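Local coordinates for penicillin-binding protein 1A (Mycobacterium tuberculosis, PDB 5CXW), which builds and cross-links peptidoglycan for the mycobacterial cell wall, the chain here being its penicillin-sensitive C-terminal transpeptidase domain with penicillin V bound, at residues T34-P39 with N71-A76; R9-E14 with H231-V236. All coordinates share one frame; numbering follows the deposited sequence.

In the fold
Interactions 1 and 2 lie on the same side of the domain, their centres about 10 Å apart, and away from the penicillin-binding site. Along the chain, helix 2-19 comes first, then strand 32-35, strand 74-78 and, much later, strand 233-237, so the two segments of interaction 1 both fall between those of interaction 2. The three-stranded antiparallel sheet joins them, since strands 32-35 and 233-237 are neighbours in it. Interaction 2 packs helix 2-19 against that sheet, whereas interaction 1 ties the exit of strand 32-35 to edge strand 74-78 of the five-stranded transpeptidase sheet. Together they connect the N-terminal region and the small sheet to the main body of the domain.

Interaction 1. Residues T34-P39 with N71-A76; sequences TTTIDP and NGAVRA
Thr36 OG1 donates a 2.6 Å hydrogen bond to Val74 O where the chain leaves strand 32-35 of the small antiparallel sheet and meets strand 74-78, an outer strand of the five-stranded transpeptidase sheet. The hydroxyl sits between its own backbone N and carbonyl carbon (chi1 52°), which turns CG2 onto Ala73 CB at 3.7 Å. Asp38 N then donates to Arg75 O over 2.9 Å. Arg75 starts out away from 34-39, but its chain bends at chi2 and brings NH1 back to Thr36 O, 2.9 Å away and within 1° of the guanidinium plane. The same guanidinium lies with one face over Ala73 CB, and its NH2 forms a salt bridge with Asp68, so both bonding and packing fix its rotation. Ile37 runs alongside Val74, CD1 to CG1 at 4.1 Å.

Farther out, Asn71 OD1 closes an Asx turn on Ala73 N, and a classic beta bulge at Arg75 and Ala76 faces Ser66. Thr35 OG1 accepts from Ile37 N in an ST turn, while Asp38, at the N-cap of helix 39-53, accepts the backbone N-H of Gln40 at its carboxylate oxygen OD1.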
# COMPACT_ATOMS: atom_id res chain seq x y z
N THR A 34 -13.06 16.20 -15.79
CA THR A 34 -13.03 16.38 -14.35
C THR A 34 -12.28 15.18 -13.78
O THR A 34 -12.62 14.05 -14.06
CB THR A 34 -14.46 16.40 -13.77
OG1 THR A 34 -15.25 17.43 -14.43
CG2 THR A 34 -14.43 16.72 -12.29
N THR A 35 -11.25 15.43 -12.99
CA THR A 35 -10.49 14.36 -12.41
C THR A 35 -11.02 14.08 -11.04
O THR A 35 -11.81 14.82 -10.46
CB THR A 35 -8.97 14.63 -12.31
OG1 THR A 35 -8.76 15.53 -11.21
CG2 THR A 35 -8.37 15.16 -13.59
N THR A 36 -10.52 12.98 -10.49
CA THR A 36 -10.90 12.55 -9.15
C THR A 36 -10.11 13.23 -8.03
O THR A 36 -10.44 13.06 -6.85
CB THR A 36 -10.66 11.05 -9.01
OG1 THR A 36 -9.32 10.72 -9.41
CG2 THR A 36 -11.62 10.23 -9.84
N ILE A 37 -9.01 13.89 -8.40
CA ILE A 37 -8.13 14.48 -7.43
C ILE A 37 -8.91 15.43 -6.50
O ILE A 37 -9.76 16.21 -6.94
CB ILE A 37 -6.96 15.21 -8.13
CG1 ILE A 37 -6.13 14.24 -9.01
CG2 ILE A 37 -6.08 15.85 -7.08
CD1 ILE A 37 -5.43 13.12 -8.26
N ASP A 38 -8.64 15.34 -5.20
CA ASP A 38 -9.19 16.24 -4.20
C ASP A 38 -8.10 17.25 -3.88
O ASP A 38 -7.06 16.88 -3.33
CB ASP A 38 -9.61 15.45 -2.97
CG ASP A 38 -10.11 16.33 -1.83
OD1 ASP A 38 -10.18 17.51 -1.97
OD2 ASP A 38 -10.40 15.84 -0.77
N PRO A 39 -8.33 18.53 -4.16
CA PRO A 39 -7.24 19.49 -3.92
C PRO A 39 -6.71 19.51 -2.52
O PRO A 39 -5.49 19.68 -2.32
CB PRO A 39 -7.91 20.83 -4.23
CG PRO A 39 -8.85 20.46 -5.34
CD PRO A 39 -9.41 19.13 -4.96
N ASN A 71 -15.08 4.05 -3.80
CA ASN A 71 -15.24 3.96 -5.24
C ASN A 71 -14.01 3.81 -6.09
O ASN A 71 -14.14 3.75 -7.30
CB ASN A 71 -16.01 5.21 -5.67
CG ASN A 71 -15.33 6.45 -5.21
OD1 ASN A 71 -14.15 6.50 -5.02
ND2 ASN A 71 -16.13 7.49 -4.98
N GLY A 72 -12.81 3.76 -5.50
CA GLY A 72 -11.58 3.61 -6.31
C GLY A 72 -11.00 4.90 -6.82
O GLY A 72 -9.96 4.89 -7.50
N ALA A 73 -11.63 6.04 -6.51
CA ALA A 73 -11.17 7.35 -7.01
C ALA A 73 -9.82 7.72 -6.44
O ALA A 73 -9.58 7.58 -5.24
CB ALA A 73 -12.21 8.41 -6.68
N VAL A 74 -8.91 8.16 -7.29
CA VAL A 74 -7.63 8.65 -6.85
C VAL A 74 -7.77 10.09 -6.36
O VAL A 74 -8.04 11.03 -7.14
CB VAL A 74 -6.53 8.50 -7.91
CG1 VAL A 74 -5.20 9.12 -7.34
CG2 VAL A 74 -6.35 7.07 -8.37
N ARG A 75 -7.56 10.28 -5.06
CA ARG A 75 -7.70 11.56 -4.41
C ARG A 75 -6.43 12.38 -4.31
O ARG A 75 -6.48 13.62 -4.19
CB ARG A 75 -8.29 11.42 -3.01
CG ARG A 75 -9.64 10.73 -2.99
CD ARG A 75 -10.63 11.51 -3.85
NE ARG A 75 -11.99 11.01 -3.65
CZ ARG A 75 -12.98 11.12 -4.57
NH1 ARG A 75 -12.80 11.75 -5.74
NH2 ARG A 75 -14.20 10.62 -4.30
N ALA A 76 -5.29 11.70 -4.21
CA ALA A 76 -4.01 12.36 -4.15
C ALA A 76 -3.00 11.46 -4.84
O ALA A 76 -3.06 10.25 -4.72
CB ALA A 76 -3.57 12.60 -2.72

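Interaction 2. Residues R9-E14 with H231-V236; sequences RQVTRE and HFVQKV
The backbones of 9-14 and 231-236 come nearest at Val11 and Phe232, whose CA atoms are 5.8 Å apart, where the loop carrying His231 and Phe232 enters strand 233-237. The polar centre is the Glu14 carboxylate, which takes two consecutive backbone N-H groups. OE1 accepts from Phe232 N through its syn lone pair at 2.8 Å, in a nearly straight bond (165°). OE2 accepts from Val233 N at 3.0 Å, but this donor comes from above the carboxylate plane, 46° out of it, and the bond is more bent. Glu14 reaches the pair because CG is anti to its backbone N (chi1 -173°) and the chain stays extended beyond it. A water donates both to OE2 and to Val233 O, adding a third bond to the carboxylate. Three donors would be expected to favour the charged form of Glu14.

The apolar part lies beside this carboxylate. Gln10 CB sits over the centre of one face of the Phe232 ring in a CH-pi contact, 3.7 Å from the ring centroid and almost straight above it, while Glu14 OE1 lies at the ring's edge, in its plane. Val11 divides its two methyl groups, CG2 meeting Phe232 CB and CG1 meeting Val233 CG2, each at 4.0 Å.

Tyr77 of strand 74-78 makes an edge-to-face contact with the Phe232 ring. Val11 also touches Val33 and Thr35 on strand 32-35, and Val233 touches Leu15 of helix 2-19 and Phe245 on strand 243-246. Helix 2-19 thus packs on the three-stranded antiparallel sheet, with strand 233-237 between the other two strands.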
# COMPACT_ATOMS: atom_id res chain seq x y z
N ARG A 9 -0.51 12.79 -17.11
CA ARG A 9 -0.09 11.63 -17.86
C ARG A 9 -0.98 10.42 -17.56
O ARG A 9 -1.33 9.66 -18.44
CB ARG A 9 1.40 11.30 -17.63
CG ARG A 9 2.33 12.14 -18.50
CD ARG A 9 3.77 12.33 -17.99
NE ARG A 9 4.52 11.08 -17.75
CZ ARG A 9 5.80 11.02 -17.33
NH1 ARG A 9 6.39 9.84 -17.12
NH2 ARG A 9 6.50 12.13 -17.10
N GLN A 10 -1.36 10.26 -16.30
CA GLN A 10 -2.29 9.17 -15.95
C GLN A 10 -3.70 9.40 -16.43
O GLN A 10 -4.39 8.47 -16.84
CB GLN A 10 -2.29 8.93 -14.45
CG GLN A 10 -0.99 8.38 -13.87
CD GLN A 10 -0.62 7.10 -14.56
OE1 GLN A 10 -1.41 6.20 -14.66
NE2 GLN A 10 0.58 7.06 -15.12
N VAL A 11 -4.15 10.64 -16.42
CA VAL A 11 -5.45 10.96 -16.96
C VAL A 11 -5.52 10.68 -18.47
O VAL A 11 -6.47 10.09 -18.95
CB VAL A 11 -5.82 12.45 -16.66
CG1 VAL A 11 -7.10 12.89 -17.41
CG2 VAL A 11 -6.03 12.69 -15.18
N THR A 12 -4.49 11.11 -19.21
CA THR A 12 -4.41 10.83 -20.63
C THR A 12 -4.45 9.35 -20.93
O THR A 12 -5.21 8.91 -21.79
CB THR A 12 -3.15 11.40 -21.23
OG1 THR A 12 -3.19 12.81 -21.07
CG2 THR A 12 -3.04 11.07 -22.72
N ARG A 13 -3.65 8.59 -20.19
CA ARG A 13 -3.61 7.15 -20.37
C ARG A 13 -5.00 6.57 -20.19
O ARG A 13 -5.45 5.74 -20.97
CB ARG A 13 -2.63 6.54 -19.35
CG ARG A 13 -2.17 5.11 -19.60
CD ARG A 13 -1.68 4.40 -18.29
NE ARG A 13 -2.87 3.74 -17.77
CZ ARG A 13 -3.76 4.23 -16.89
NH1 ARG A 13 -3.64 5.40 -16.19
NH2 ARG A 13 -4.83 3.47 -16.67
N GLU A 14 -5.70 7.00 -19.15
CA GLU A 14 -7.04 6.45 -18.86
C GLU A 14 -8.09 6.85 -19.94
O GLU A 14 -8.96 6.06 -20.33
CB GLU A 14 -7.48 6.93 -17.49
CG GLU A 14 -8.76 6.31 -17.00
CD GLU A 14 -9.04 6.68 -15.55
OE1 GLU A 14 -8.11 6.59 -14.73
OE2 GLU A 14 -10.14 7.03 -15.19
N HIS A 231 -9.03 4.80 -10.44
CA HIS A 231 -9.23 5.66 -11.64
C HIS A 231 -9.08 7.09 -11.27
O HIS A 231 -9.30 7.50 -10.11
CB HIS A 231 -10.61 5.37 -12.23
CG HIS A 231 -11.71 5.71 -11.31
ND1 HIS A 231 -12.08 4.89 -10.27
CD2 HIS A 231 -12.50 6.81 -11.22
CE1 HIS A 231 -13.07 5.45 -9.61
NE2 HIS A 231 -13.36 6.61 -10.17
N PHE A 232 -8.72 7.87 -12.29
CA PHE A 232 -8.38 9.27 -12.19
C PHE A 232 -9.46 10.19 -12.83
O PHE A 232 -9.46 11.37 -12.57
CB PHE A 232 -7.06 9.55 -12.94
CG PHE A 232 -5.83 8.96 -12.33
CD1 PHE A 232 -5.51 7.61 -12.57
CD2 PHE A 232 -4.99 9.71 -11.50
CE1 PHE A 232 -4.38 7.02 -11.97
CE2 PHE A 232 -3.86 9.12 -10.93
CZ PHE A 232 -3.56 7.79 -11.18
N VAL A 233 -10.32 9.63 -13.66
CA VAL A 233 -11.30 10.41 -14.42
C VAL A 233 -12.67 10.21 -13.79
O VAL A 233 -13.19 9.09 -13.67
CB VAL A 233 -11.34 9.99 -15.87
CG1 VAL A 233 -12.51 10.71 -16.56
CG2 VAL A 233 -10.01 10.29 -16.60
N GLN A 234 -13.25 11.34 -13.37
CA GLN A 234 -14.58 11.44 -12.78
C GLN A 234 -15.65 11.72 -13.83
O GLN A 234 -16.74 11.15 -13.78
CB GLN A 234 -14.60 12.54 -11.72
CG GLN A 234 -15.93 12.78 -11.01
CD GLN A 234 -16.39 11.53 -10.27
OE1 GLN A 234 -15.57 10.76 -9.70
NE2 GLN A 234 -17.67 11.29 -10.28
N LYS A 235 -15.36 12.60 -14.78
CA LYS A 235 -16.41 13.00 -15.74
C LYS A 235 -15.73 13.55 -16.98
O LYS A 235 -14.61 14.08 -16.92
CB LYS A 235 -17.33 14.03 -15.10
CG LYS A 235 -18.53 14.41 -15.97
CD LYS A 235 -19.51 15.27 -15.17
CE LYS A 235 -20.74 15.67 -15.94
NZ LYS A 235 -21.48 16.74 -15.21
N VAL A 236 -16.37 13.34 -18.14
CA VAL A 236 -15.85 13.89 -19.39
C VAL A 236 -17.03 14.47 -20.16
O VAL A 236 -18.04 13.79 -20.32
CB VAL A 236 -15.22 12.78 -20.26
CG1 VAL A 236 -14.62 13.38 -21.54
CG2 VAL A 236 -14.10 12.07 -19.49
O HOH W 1 -12.88 6.62 -14.90